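PDB 4ONQ: DNA methyltransferase from Nicotiana tabacum, which probably methylates cytosine at carbon 5 in DNA through this catalytic domain of a plant DRM-type enzyme, with S-adenosyl-L-methionine as methyl donor. Local coordinates for residues F40-V45 / D54-S59. The protein carries 5 engineered substitutions. Numbering follows the deposited sequence.
Engineered in segment 54-59: Ser58 (natural residue Arg), Ser59 (natural residue Phe).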
loop_
_atom_site.group_PDB
_atom_site.type_symbol
_atom_site.label_atom_id
_atom_site.label_comp_id
_atom_site.label_asym_id
_atom_site.label_seq_id
_atom_site.Cartn_x
_atom_site.Cartn_y
_atom_site.Cartn_z
ATOM N N PHE A 40 10.256 -7.819 -10.440
ATOM C CA PHE A 40 9.493 -6.582 -10.498
ATOM C C PHE A 40 8.123 -6.723 -9.861
ATOM O O PHE A 40 7.529 -7.800 -9.862
ATOM C CB PHE A 40 9.400 -6.021 -11.922
ATOM C CG PHE A 40 8.412 -6.729 -12.802
ATOM C CD1 PHE A 40 7.088 -6.314 -12.856
ATOM C CD2 PHE A 40 8.811 -7.786 -13.603
ATOM C CE1 PHE A 40 6.176 -6.956 -13.677
ATOM C CE2 PHE A 40 7.900 -8.433 -14.429
ATOM C CZ PHE A 40 6.582 -8.014 -14.467
ATOM N N TYR A 41 7.637 -5.614 -9.322
ATOM C CA TYR A 41 6.394 -5.588 -8.579
ATOM C C TYR A 41 5.679 -4.293 -8.932
ATOM O O TYR A 41 6.178 -3.206 -8.651
ATOM C CB TYR A 41 6.712 -5.641 -7.086
ATOM C CG TYR A 41 5.534 -5.858 -6.166
ATOM C CD1 TYR A 41 5.049 -7.145 -5.906
ATOM C CD2 TYR A 41 4.929 -4.774 -5.522
ATOM C CE1 TYR A 41 3.979 -7.339 -5.040
ATOM C CE2 TYR A 41 3.869 -4.950 -4.662
ATOM C CZ TYR A 41 3.394 -6.227 -4.423
ATOM O OH TYR A 41 2.340 -6.380 -3.552
ATOM N N TYR A 42 4.528 -4.415 -9.582
ATOM C CA TYR A 42 3.737 -3.260 -9.983
ATOM C C TYR A 42 2.359 -3.298 -9.335
ATOM O O TYR A 42 1.688 -4.326 -9.347
ATOM C CB TYR A 42 3.579 -3.192 -11.508
ATOM C CG TYR A 42 2.783 -1.982 -11.930
ATOM C CD1 TYR A 42 3.360 -0.722 -11.919
ATOM C CD2 TYR A 42 1.448 -2.089 -12.295
ATOM C CE1 TYR A 42 2.642 0.393 -12.274
ATOM C CE2 TYR A 42 0.717 -0.970 -12.656
ATOM C CZ TYR A 42 1.322 0.270 -12.641
ATOM O OH TYR A 42 0.619 1.403 -12.993
ATOM N N GLU A 43 1.931 -2.166 -8.785
ATOM C CA GLU A 43 0.643 -2.093 -8.111
ATOM C C GLU A 43 -0.280 -1.092 -8.790
ATOM O O GLU A 43 0.136 0.015 -9.129
ATOM C CB GLU A 43 0.835 -1.706 -6.644
ATOM C CG GLU A 43 -0.462 -1.485 -5.877
ATOM C CD GLU A 43 -0.614 -0.060 -5.373
ATOM O OE1 GLU A 43 0.076 0.839 -5.897
ATOM O OE2 GLU A 43 -1.423 0.159 -4.448
ATOM N N ASN A 44 -1.534 -1.481 -8.992
ATOM C CA ASN A 44 -2.520 -0.542 -9.505
ATOM C C ASN A 44 -3.886 -0.789 -8.890
ATOM O O ASN A 44 -4.135 -1.860 -8.340
ATOM C CB ASN A 44 -2.599 -0.617 -11.030
ATOM C CG ASN A 44 -2.691 0.752 -11.675
ATOM O OD1 ASN A 44 -3.194 1.704 -11.073
ATOM N ND2 ASN A 44 -2.192 0.862 -12.900
ATOM N N VAL A 45 -4.763 0.206 -8.978
ATOM C CA VAL A 45 -6.139 0.067 -8.511
ATOM C C VAL A 45 -6.788 -1.151 -9.156
ATOM O O VAL A 45 -6.654 -1.363 -10.357
ATOM C CB VAL A 45 -6.972 1.313 -8.860
ATOM C CG1 VAL A 45 -8.389 1.176 -8.323
ATOM C CG2 VAL A 45 -6.306 2.565 -8.311
ATOM N N ASP A 54 -5.833 -5.100 -19.518
ATOM C CA ASP A 54 -5.283 -5.742 -20.708
ATOM C C ASP A 54 -3.998 -5.043 -21.166
ATOM O O ASP A 54 -2.982 -5.697 -21.415
ATOM C CB ASP A 54 -6.314 -5.785 -21.837
ATOM C CG ASP A 54 -7.369 -6.860 -21.624
ATOM O OD1 ASP A 54 -7.099 -7.821 -20.868
ATOM O OD2 ASP A 54 -8.462 -6.749 -22.219
ATOM N N THR A 55 -4.049 -3.716 -21.254
ATOM C CA THR A 55 -2.892 -2.907 -21.634
ATOM C C THR A 55 -1.712 -3.112 -20.690
ATOM O O THR A 55 -0.575 -3.304 -21.129
ATOM C CB THR A 55 -3.234 -1.403 -21.634
ATOM O OG1 THR A 55 -4.282 -1.144 -22.577
ATOM C CG2 THR A 55 -2.006 -0.572 -21.995
ATOM N N ILE A 56 -1.990 -3.059 -19.391
ATOM C CA ILE A 56 -0.958 -3.227 -18.374
ATOM C C ILE A 56 -0.298 -4.597 -18.478
ATOM O O ILE A 56 0.928 -4.702 -18.417
ATOM C CB ILE A 56 -1.519 -3.008 -16.952
ATOM C CG1 ILE A 56 -1.881 -1.534 -16.749
ATOM C CG2 ILE A 56 -0.510 -3.445 -15.904
ATOM C CD1 ILE A 56 -2.672 -1.259 -15.476
ATOM N N SER A 57 -1.107 -5.638 -18.652
ATOM C CA SER A 57 -0.572 -6.987 -18.828
ATOM C C SER A 57 0.299 -7.095 -20.077
ATOM O O SER A 57 1.408 -7.624 -20.019
ATOM C CB SER A 57 -1.696 -8.021 -18.884
ATOM O OG SER A 57 -2.334 -8.152 -17.626
ATOM N N SER A 58 -0.202 -6.591 -21.202
ATOM C CA SER A 58 0.542 -6.667 -22.455
ATOM C C SER A 58 1.861 -5.916 -22.354
ATOM O O SER A 58 2.869 -6.339 -22.919
ATOM C CB SER A 58 -0.288 -6.127 -23.625
ATOM O OG SER A 58 -0.394 -4.714 -23.584
ATOM N N SER A 59 1.854 -4.807 -21.621
ATOM C CA SER A 59 3.058 -4.004 -21.458
ATOM C C SER A 59 4.050 -4.685 -20.522
ATOM O O SER A 59 5.258 -4.469 -20.621
ATOM C CB SER A 59 2.710 -2.612 -20.931
ATOM O OG SER A 59 1.897 -1.909 -21.851
#
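Just before Ile56, the helix residue that reaches Asn44 and Tyr42 on the strand, the carbonyl oxygen Thr55 O takes three hydrogen bonds. One is the helical bond from Ser59 N. The others come from hydroxyls of engineered residues: Ser58 OG lies 2.8 Å from Thr55 O, tilted 29° from the carbonyl plane, and Ser59 OG lies 2.9 Å from the same Thr55 O, above that plane.

The contact itself is small, burying 98 Å² in all, and Ile56 makes the whole helix side of it. Its CG1 stands beside the backbone N (chi1 -69°), and CD1 continues outward in an extended chain until this methyl makes a van der Waals contact with the amide of Asn44, CD1 lying 3.4 Å from Asn44 ND2; the two side chains cross at a slant. CG2, the other branch, approaches the Tyr42 ring obliquely, 4.3 Å from Tyr42 CE2. A beta-branched aliphatic residue suits this place, since it can offer one methyl to each neighbour.

Asn44 also serves its own backbone: its OD1 receives Val45 N at 3.0 Å, a bent bond that ties down the amide's oxygen end. The large ring of Tyr42 can reach both Ile56 and the helix 337-352, where it meets Phe338 and Tyr341. It also touches Pro315, which precedes the predicted catalytic Cys316, while the Asn44 side chain lies about 8 Å from the bound sinefungin.

Helix 50-59 thus packs against strand 39-45, which lies beside strand 309-312 and runs parallel to it, and Ile56 extends the cover to Ile83 of strand 79-84. The chain then continues to strand 66-69, parallel to 39-45 but beyond antiparallel 79-84: a beta-alpha-beta crossover of the Rossmann-like class I methyltransferase fold.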